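Local structure of capsular polysaccharide biosynthesis protein (Burkholderia pseudomallei, 4BQN) at residues M98-Y103 against D184-N189; L195-N200 against N230-D235. The protein binds coenzyme A and is probably an acetyltransferase that takes part in making the capsular polysaccharide of this bacterium. The protein carries 1 engineered substitution. One frame throughout, in Å; residues are numbered along the deposited sequence.

Interaction 1 (M98-Y103 against D184-N189). With COA (coenzyme A), chain C.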
loop_
_atom_site.group_PDB
_atom_site.type_symbol
_atom_site.label_atom_id
_atom_site.label_comp_id
_atom_site.label_asym_id
_atom_site.label_seq_id
_atom_site.Cartn_x
_atom_site.Cartn_y
_atom_site.Cartn_z
ATOM N N MET A 98 -5.234 0.786 1.026
ATOM C CA MET A 98 -4.722 1.834 0.163
ATOM C C MET A 98 -3.548 1.304 -0.669
ATOM O O MET A 98 -2.476 1.021 -0.138
ATOM C CB MET A 98 -4.301 3.035 1.012
ATOM C CG MET A 98 -5.462 3.657 1.749
ATOM S SD MET A 98 -4.981 4.836 3.025
ATOM C CE MET A 98 -4.627 3.715 4.386
ATOM N N HIS A 99 -3.748 1.208 -1.977
ATOM C CA HIS A 99 -2.747 0.715 -2.912
ATOM C C HIS A 99 -2.821 1.628 -4.128
ATOM O O HIS A 99 -3.916 1.929 -4.623
ATOM C CB HIS A 99 -3.032 -0.752 -3.238
ATOM C CG HIS A 99 -2.118 -1.364 -4.249
ATOM N ND1 HIS A 99 -1.274 -2.415 -3.952
ATOM C CD2 HIS A 99 -1.955 -1.111 -5.572
ATOM C CE1 HIS A 99 -0.633 -2.781 -5.048
ATOM N NE2 HIS A 99 -1.023 -2.001 -6.044
ATOM N N TRP A 100 -1.667 2.097 -4.584
ATOM C CA TRP A 100 -1.624 3.078 -5.665
ATOM C C TRP A 100 -0.277 2.987 -6.347
ATOM O O TRP A 100 0.746 3.290 -5.727
ATOM C CB TRP A 100 -1.817 4.479 -5.079
ATOM C CG TRP A 100 -1.891 5.571 -6.082
ATOM C CD1 TRP A 100 -0.873 6.396 -6.498
ATOM C CD2 TRP A 100 -3.077 6.018 -6.758
ATOM N NE1 TRP A 100 -1.356 7.314 -7.412
ATOM C CE2 TRP A 100 -2.699 7.097 -7.596
ATOM C CE3 TRP A 100 -4.420 5.604 -6.750
ATOM C CZ2 TRP A 100 -3.618 7.778 -8.394
ATOM C CZ3 TRP A 100 -5.335 6.282 -7.541
ATOM C CH2 TRP A 100 -4.926 7.348 -8.365
ATOM N N GLU A 101 -0.273 2.592 -7.619
ATOM C CA GLU A 101 0.969 2.395 -8.392
ATOM C C GLU A 101 1.361 3.638 -9.193
ATOM O O GLU A 101 2.323 3.609 -9.943
ATOM C CB GLU A 101 0.841 1.162 -9.301
ATOM C CG GLU A 101 0.673 -0.100 -8.486
ATOM C CD GLU A 101 0.350 -1.309 -9.317
ATOM O OE1 GLU A 101 0.717 -1.332 -10.508
ATOM O OE2 GLU A 101 -0.277 -2.227 -8.760
ATOM N N GLY A 102 0.623 4.735 -9.032
ATOM C CA GLY A 102 0.809 5.865 -9.925
ATOM C C GLY A 102 2.147 6.563 -9.827
ATOM O O GLY A 102 2.600 7.138 -10.804
ATOM N N TYR A 103 2.815 6.515 -8.677
ATOM C CA TYR A 103 4.150 7.123 -8.610
ATOM C C TYR A 103 5.229 6.228 -9.193
ATOM O O TYR A 103 6.226 6.723 -9.738
ATOM C CB TYR A 103 4.538 7.449 -7.177
ATOM C CG TYR A 103 3.600 8.418 -6.520
ATOM C CD1 TYR A 103 3.618 9.773 -6.849
ATOM C CD2 TYR A 103 2.709 7.990 -5.531
ATOM C CE1 TYR A 103 2.743 10.670 -6.240
ATOM C CE2 TYR A 103 1.836 8.872 -4.920
ATOM C CZ TYR A 103 1.869 10.207 -5.260
ATOM O OH TYR A 103 1.006 11.059 -4.626
ATOM N N ASP A 184 -11.195 9.641 -3.924
ATOM C CA ASP A 184 -11.263 10.941 -4.602
ATOM C C ASP A 184 -10.113 11.835 -4.159
ATOM O O ASP A 184 -9.530 12.554 -4.968
ATOM C CB ASP A 184 -12.614 11.628 -4.326
ATOM C CG ASP A 184 -13.802 10.820 -4.825
ATOM O OD1 ASP A 184 -13.695 10.172 -5.888
ATOM O OD2 ASP A 184 -14.857 10.837 -4.151
ATOM N N PHE A 185 -9.783 11.768 -2.876
ATOM C CA PHE A 185 -8.655 12.501 -2.335
ATOM C C PHE A 185 -7.347 12.100 -3.017
ATOM O O PHE A 185 -6.555 12.948 -3.414
ATOM C CB PHE A 185 -8.556 12.279 -0.815
ATOM C CG PHE A 185 -7.402 12.985 -0.184
ATOM C CD1 PHE A 185 -7.481 14.339 0.124
ATOM C CD2 PHE A 185 -6.198 12.307 0.053
ATOM C CE1 PHE A 185 -6.405 15.000 0.694
ATOM C CE2 PHE A 185 -5.113 12.965 0.617
ATOM C CZ PHE A 185 -5.219 14.313 0.933
ATOM N N ILE A 186 -7.120 10.800 -3.152
ATOM C CA ILE A 186 -5.875 10.342 -3.776
ATOM C C ILE A 186 -5.742 10.880 -5.210
ATOM O O ILE A 186 -4.724 11.472 -5.564
ATOM C CB ILE A 186 -5.727 8.808 -3.743
ATOM C CG1 ILE A 186 -5.598 8.320 -2.285
ATOM C CG2 ILE A 186 -4.510 8.378 -4.562
ATOM C CD1 ILE A 186 -5.764 6.818 -2.112
ATOM N N LEU A 187 -6.770 10.681 -6.029
ATOM C CA LEU A 187 -6.663 11.098 -7.417
ATOM C C LEU A 187 -6.446 12.603 -7.503
ATOM O O LEU A 187 -5.637 13.069 -8.306
ATOM C CB LEU A 187 -7.890 10.678 -8.213
ATOM C CG LEU A 187 -7.891 11.099 -9.693
ATOM C CD1 LEU A 187 -6.758 10.439 -10.478
ATOM C CD2 LEU A 187 -9.245 10.850 -10.347
ATOM N N ALA A 188 -7.182 13.358 -6.691
ATOM C CA ALA A 188 -7.141 14.810 -6.786
ATOM C C ALA A 188 -5.825 15.396 -6.295
ATOM O O ALA A 188 -5.431 16.465 -6.740
ATOM C CB ALA A 188 -8.316 15.429 -6.043
ATOM N N ASN A 189 -5.136 14.691 -5.396
ATOM C CA ASN A 189 -3.946 15.250 -4.765
ATOM C C ASN A 189 -2.625 14.602 -5.148
ATOM O O ASN A 189 -1.582 15.118 -4.770
ATOM C CB ASN A 189 -4.088 15.196 -3.244
ATOM C CG ASN A 189 -5.123 16.152 -2.733
ATOM O OD1 ASN A 189 -4.814 17.311 -2.443
ATOM N ND2 ASN A 189 -6.365 15.690 -2.648
HETATM N N1A COA C . -4.443 -2.256 -7.345
HETATM C C2A COA C . -3.699 -3.312 -7.762
HETATM N N3A COA C . -3.419 -4.358 -6.966
HETATM C C4A COA C . -3.921 -4.394 -5.711
HETATM C C5A COA C . -4.737 -3.296 -5.205
HETATM C C6A COA C . -4.986 -2.184 -6.113
HETATM N N6A COA C . -5.725 -1.132 -5.704
HETATM N N7A COA C . -5.095 -3.584 -3.932
HETATM C C8A COA C . -4.555 -4.795 -3.647
HETATM N N9A COA C . -3.838 -5.255 -4.698
HETATM C C1B COA C . -3.137 -6.539 -4.830
HETATM C C2B COA C . -2.503 -7.073 -3.558
HETATM O O2B COA C . -1.189 -6.537 -3.393
HETATM C C3B COA C . -2.516 -8.562 -3.866
HETATM O O3B COA C . -1.443 -8.808 -4.794
HETATM P P3B COA C . -0.936 -10.291 -5.155
HETATM O O7A COA C . 0.287 -10.040 -6.001
HETATM O O8A COA C . -0.621 -10.914 -3.822
HETATM O O9A COA C . -2.072 -10.963 -5.889
HETATM C C4B COA C . -3.842 -8.752 -4.602
HETATM O O4B COA C . -4.166 -7.476 -5.158
HETATM C C5B COA C . -4.988 -9.240 -3.715
HETATM O O5B COA C . -5.110 -8.318 -2.638
HETATM P P1A COA C . -6.516 -7.757 -2.161
HETATM O O1A COA C . -6.216 -6.710 -1.129
HETATM O O2A COA C . -7.358 -7.352 -3.334
HETATM O O3A COA C . -7.288 -8.985 -1.488
HETATM P P2A COA C . -6.989 -10.000 -0.273
HETATM O O4A COA C . -6.843 -11.377 -0.870
HETATM O O5A COA C . -8.101 -9.776 0.713
HETATM O O6A COA C . -5.589 -9.577 0.356
HETATM C CBP COA C . -3.877 -8.381 1.535
HETATM C CCP COA C . -5.383 -8.545 1.342
HETATM C CDP COA C . -3.594 -7.294 2.565
HETATM C CEP COA C . -3.333 -9.680 2.103
HETATM C CAP COA C . -3.255 -8.041 0.155
HETATM O OAP COA C . -3.640 -6.724 -0.241
HETATM C C9P COA C . -1.746 -8.158 0.008
HETATM O O9P COA C . -1.231 -9.241 -0.241
HETATM N N8P COA C . -1.012 -7.044 0.096
HETATM C C7P COA C . 0.433 -7.048 -0.098
HETATM C C6P COA C . 1.235 -7.613 1.061
HETATM C C5P COA C . 0.973 -6.763 2.275
HETATM O O5P COA C . 0.066 -7.026 3.049
HETATM N N4P COA C . 1.785 -5.733 2.425
HETATM C C3P COA C . 1.657 -4.828 3.532
HETATM C C2P COA C . 1.470 -3.420 3.016
HETATM S S1P COA C . 0.737 -2.474 4.292
#

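Interaction 2 (L195-N200 against N230-D235). With COA (coenzyme A), chain C.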
loop_
_atom_site.group_PDB
_atom_site.type_symbol
_atom_site.label_atom_id
_atom_site.label_comp_id
_atom_site.label_asym_id
_atom_site.label_seq_id
_atom_site.Cartn_x
_atom_site.Cartn_y
_atom_site.Cartn_z
ATOM N N LEU A 195 1.765 11.024 -1.776
ATOM C CA LEU A 195 0.802 10.327 -0.925
ATOM C C LEU A 195 1.196 8.887 -0.584
ATOM O O LEU A 195 0.637 8.295 0.339
ATOM C CB LEU A 195 -0.582 10.334 -1.578
ATOM C CG LEU A 195 -1.230 11.718 -1.767
ATOM C CD1 LEU A 195 -2.605 11.557 -2.404
ATOM C CD2 LEU A 195 -1.304 12.487 -0.448
ATOM N N PHE A 196 2.155 8.342 -1.325
ATOM C CA PHE A 196 2.641 6.966 -1.129
ATOM C C PHE A 196 4.151 6.951 -1.252
ATOM O O PHE A 196 4.685 7.542 -2.197
ATOM C CB PHE A 196 2.066 5.991 -2.158
ATOM C CG PHE A 196 0.604 5.682 -1.961
ATOM C CD1 PHE A 196 -0.392 6.550 -2.403
ATOM C CD2 PHE A 196 0.219 4.494 -1.345
ATOM C CE1 PHE A 196 -1.739 6.244 -2.232
ATOM C CE2 PHE A 196 -1.136 4.179 -1.181
ATOM C CZ PHE A 196 -2.107 5.065 -1.611
ATOM N N TYR A 197 4.819 6.239 -0.336
ATOM C CA TYR A 197 6.251 5.934 -0.449
ATOM C C TYR A 197 6.505 4.660 -1.284
ATOM O O TYR A 197 7.552 4.523 -1.940
ATOM C CB TYR A 197 6.830 5.709 0.941
ATOM C CG TYR A 197 6.966 6.950 1.777
ATOM C CD1 TYR A 197 7.648 8.072 1.304
ATOM C CD2 TYR A 197 6.448 6.983 3.077
ATOM C CE1 TYR A 197 7.793 9.208 2.087
ATOM C CE2 TYR A 197 6.598 8.119 3.880
ATOM C CZ TYR A 197 7.275 9.231 3.383
ATOM O OH TYR A 197 7.443 10.368 4.142
ATOM N N THR A 198 5.574 3.710 -1.205
ATOM C CA THR A 198 5.537 2.530 -2.066
ATOM C C THR A 198 4.070 2.321 -2.387
ATOM O O THR A 198 3.193 2.976 -1.767
ATOM C CB THR A 198 6.032 1.254 -1.379
ATOM O OG1 THR A 198 5.015 0.835 -0.460
ATOM C CG2 THR A 198 7.346 1.490 -0.613
ATOM N N MET A 199 3.769 1.434 -3.336
ATOM C CA MET A 199 2.390 1.213 -3.757
ATOM C C MET A 199 1.428 0.979 -2.602
ATOM O O MET A 199 0.241 1.263 -2.718
ATOM C CB MET A 199 2.311 0.044 -4.733
ATOM C CG MET A 199 2.749 -1.297 -4.178
ATOM S SD MET A 199 2.859 -2.471 -5.542
ATOM C CE MET A 199 3.038 -4.006 -4.645
ATOM N N ASN A 200 1.924 0.403 -1.502
ATOM C CA ASN A 200 1.020 0.087 -0.382
ATOM C C ASN A 200 1.478 0.663 0.961
ATOM O O ASN A 200 1.001 0.255 2.025
ATOM C CB ASN A 200 0.746 -1.427 -0.327
ATOM C CG ASN A 200 2.029 -2.229 -0.258
ATOM O OD1 ASN A 200 3.027 -1.729 0.248
ATOM N ND2 ASN A 200 2.020 -3.444 -0.802
ATOM N N ASN A 230 4.260 14.839 13.197
ATOM C CA ASN A 230 5.559 14.175 13.069
ATOM C C ASN A 230 5.475 12.679 12.802
ATOM O O ASN A 230 6.472 12.054 12.444
ATOM C CB ASN A 230 6.422 14.435 14.305
ATOM C CG ASN A 230 6.709 15.905 14.521
ATOM O OD1 ASN A 230 7.113 16.616 13.598
ATOM N ND2 ASN A 230 6.501 16.371 15.748
ATOM N N LEU A 231 4.287 12.100 12.967
ATOM C CA LEU A 231 4.129 10.667 12.765
ATOM C C LEU A 231 4.145 10.332 11.279
ATOM O O LEU A 231 3.431 10.944 10.498
ATOM C CB LEU A 231 2.813 10.195 13.379
ATOM C CG LEU A 231 2.687 10.071 14.891
ATOM C CD1 LEU A 231 1.333 9.448 15.179
ATOM C CD2 LEU A 231 3.808 9.233 15.485
ATOM N N ASP A 232 4.957 9.357 10.897
ATOM C CA ASP A 232 5.050 8.926 9.496
ATOM C C ASP A 232 5.330 7.422 9.555
ATOM O O ASP A 232 6.474 6.973 9.334
ATOM C CB ASP A 232 6.163 9.709 8.796
ATOM C CG ASP A 232 6.088 9.648 7.286
ATOM O OD1 ASP A 232 5.135 9.081 6.719
ATOM O OD2 ASP A 232 7.011 10.190 6.650
ATOM N N PRO A 233 4.289 6.633 9.898
ATOM C CA PRO A 233 4.560 5.266 10.364
ATOM C C PRO A 233 5.038 4.278 9.308
ATOM O O PRO A 233 5.630 3.270 9.673
ATOM C CB PRO A 233 3.212 4.792 10.938
ATOM C CG PRO A 233 2.379 5.999 11.088
ATOM C CD PRO A 233 2.884 7.030 10.121
ATOM N N LEU A 234 4.806 4.568 8.029
ATOM C CA LEU A 234 5.158 3.633 6.958
ATOM C C LEU A 234 6.263 4.191 6.066
ATOM O O LEU A 234 6.201 4.082 4.844
ATOM C CB LEU A 234 3.911 3.263 6.151
ATOM C CG LEU A 234 2.839 2.558 6.982
ATOM C CD1 LEU A 234 1.595 2.370 6.144
ATOM C CD2 LEU A 234 3.309 1.211 7.502
ATOM N N ASP A 235 7.280 4.773 6.693
ATOM C CA ASP A 235 8.353 5.450 5.962
ATOM C C ASP A 235 9.629 4.617 5.792
ATOM O O ASP A 235 10.654 5.150 5.361
ATOM C CB ASP A 235 8.701 6.782 6.642
ATOM C CG ASP A 235 9.390 6.597 7.978
ATOM O OD1 ASP A 235 9.182 5.562 8.640
ATOM O OD2 ASP A 235 10.140 7.509 8.380
HETATM N N1A COA C . -4.443 -2.256 -7.345
HETATM C C2A COA C . -3.699 -3.312 -7.762
HETATM N N3A COA C . -3.419 -4.358 -6.966
HETATM C C4A COA C . -3.921 -4.394 -5.711
HETATM C C5A COA C . -4.737 -3.296 -5.205
HETATM C C6A COA C . -4.986 -2.184 -6.113
HETATM N N6A COA C . -5.725 -1.132 -5.704
HETATM N N7A COA C . -5.095 -3.584 -3.932
HETATM C C8A COA C . -4.555 -4.795 -3.647
HETATM N N9A COA C . -3.838 -5.255 -4.698
HETATM C C1B COA C . -3.137 -6.539 -4.830
HETATM C C2B COA C . -2.503 -7.073 -3.558
HETATM O O2B COA C . -1.189 -6.537 -3.393
HETATM C C3B COA C . -2.516 -8.562 -3.866
HETATM O O3B COA C . -1.443 -8.808 -4.794
HETATM P P3B COA C . -0.936 -10.291 -5.155
HETATM O O7A COA C . 0.287 -10.040 -6.001
HETATM O O8A COA C . -0.621 -10.914 -3.822
HETATM O O9A COA C . -2.072 -10.963 -5.889
HETATM C C4B COA C . -3.842 -8.752 -4.602
HETATM O O4B COA C . -4.166 -7.476 -5.158
HETATM C C5B COA C . -4.988 -9.240 -3.715
HETATM O O5B COA C . -5.110 -8.318 -2.638
HETATM P P1A COA C . -6.516 -7.757 -2.161
HETATM O O1A COA C . -6.216 -6.710 -1.129
HETATM O O2A COA C . -7.358 -7.352 -3.334
HETATM O O3A COA C . -7.288 -8.985 -1.488
HETATM P P2A COA C . -6.989 -10.000 -0.273
HETATM O O4A COA C . -6.843 -11.377 -0.870
HETATM O O5A COA C . -8.101 -9.776 0.713
HETATM O O6A COA C . -5.589 -9.577 0.356
HETATM C CBP COA C . -3.877 -8.381 1.535
HETATM C CCP COA C . -5.383 -8.545 1.342
HETATM C CDP COA C . -3.594 -7.294 2.565
HETATM C CEP COA C . -3.333 -9.680 2.103
HETATM C CAP COA C . -3.255 -8.041 0.155
HETATM O OAP COA C . -3.640 -6.724 -0.241
HETATM C C9P COA C . -1.746 -8.158 0.008
HETATM O O9P COA C . -1.231 -9.241 -0.241
HETATM N N8P COA C . -1.012 -7.044 0.096
HETATM C C7P COA C . 0.433 -7.048 -0.098
HETATM C C6P COA C . 1.235 -7.613 1.061
HETATM C C5P COA C . 0.973 -6.763 2.275
HETATM O O5P COA C . 0.066 -7.026 3.049
HETATM N N4P COA C . 1.785 -5.733 2.425
HETATM C C3P COA C . 1.657 -4.828 3.532
HETATM C C2P COA C . 1.470 -3.420 3.016
HETATM S S1P COA C . 0.737 -2.474 4.292
#

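Interaction 1 (M98-Y103 against D184-N189)
Ile186 sets its CG2 methyl squarely on one face of the Trp100 indole. The methyl carbon lies 3.5 Å from the centroid of the six-membered ring and only 11° off the ring normal, a CH-pi contact over the middle of the ring rather than at its rim. Leu187, one residue further along helix 183-189, meets the same indole differently: its CD1 comes up to the edge, near the ring plane, 4.2 Å from Trp100 CH2. No hydrogen bond crosses between the two segments, so apolar packing carries the whole contact. The Trp100 side chain leaves the loop with CG opposite the backbone N (chi1 -176°), which sends the indole out to the helix, while Cys160 and Val161 of helix 153-167 also pack on it and the ring of Phe196 lies against it. The preceding residue, His99, turns its CB away from the helix and lays its imidazole against the adenine of coenzyme A, with COA C4A 3.6 Å above the plane and over the ring centre; CD2 of His99 approaches COA C6A to 3.3 Å. A hydrogen bond to Glu101 orients that imidazole. His99 NE2 donates to Glu101 OE2 over 2.8 Å, nearly straight at 173°, with the oxygen in the ring plane and receiving on its anti lone pair. The other oxygen of Glu101, OE1, is tied to Arg299 in a salt bridge, so the carboxylate is fixed at both ends. The in-plane bond should restrict rotation of the imidazole and so favour the face-on approach to the adenine. Neighbouring residues of one loop thus face opposite ways: Trp100 packs the loop on helix 183-189 through apolar contact, and His99, oriented through an in-plane bond to a carboxylate, serves the nucleotide end of the cofactor.

Interaction 2 (L195-N200 against N230-D235)
The phenol of Tyr197 gives its hydroxyl to Asp232: OH donates to OD2 over 2.6 Å, a short bond that arrives on the syn lone pair of the carboxylate. Asp232 sits at the edge of the ring, its CG in the ring plane, and the carboxylate is turned 41° from that plane. This brings the second oxygen, OD1, to 3.3 Å from CE2 of Tyr197; the same oxygen also takes a weak hydrogen bond from the backbone N of Ala204. With CG opposite its own carbonyl carbon (chi1 -72°), the tyrosine ring lies along the turn, its hydroxyl at Asp232 and its CD2-CE2 side by the last two residues: Leu234 O is 3.4 Å from Tyr197 CD2, and Asp235 CB is 3.7 Å from Tyr197 CE2. The acid of Asp235 points elsewhere, OD1 being bonded to the hydroxyl of Tyr264. Beyond the corner that the chain makes at Tyr197, Thr198 OG1 accepts from Asn200 N at 3.3 Å. Asn200 then brings its CG to 3.5 Å from C2P of coenzyme A, next to the thiol end, while Asn200 OD1 is hydrogen-bonded to Tyr120 OH. The 230-235 side holds a type I beta turn from Asp232 to Asp235, clasped by the tyrosine; on the other side, Thr198 to Asn200 form an ST turn that leads Asn200 into the coenzyme A pocket.

How the interactions relate
From the N terminus, the chain leaves strand 91-94 and enters 98-103; interaction 1 closes when it returns at helix 183-189, after an excursion of 80 residues, half of them helical. Interaction 2 opens only after that, at 195-200, and closes a smaller loop, running through helix 204-217, at 230-235. The two loops follow in series, neither nesting nor crossing, yet their first segments lie side by side: Trp100 N probably bonds to Met199 O, and Tyr103 OH to Leu195 N. The loops 98-103 and 195-200 meet coenzyme A at its adenine and pantetheine parts, while helix 183-189 and the 230-235 turn pack behind them.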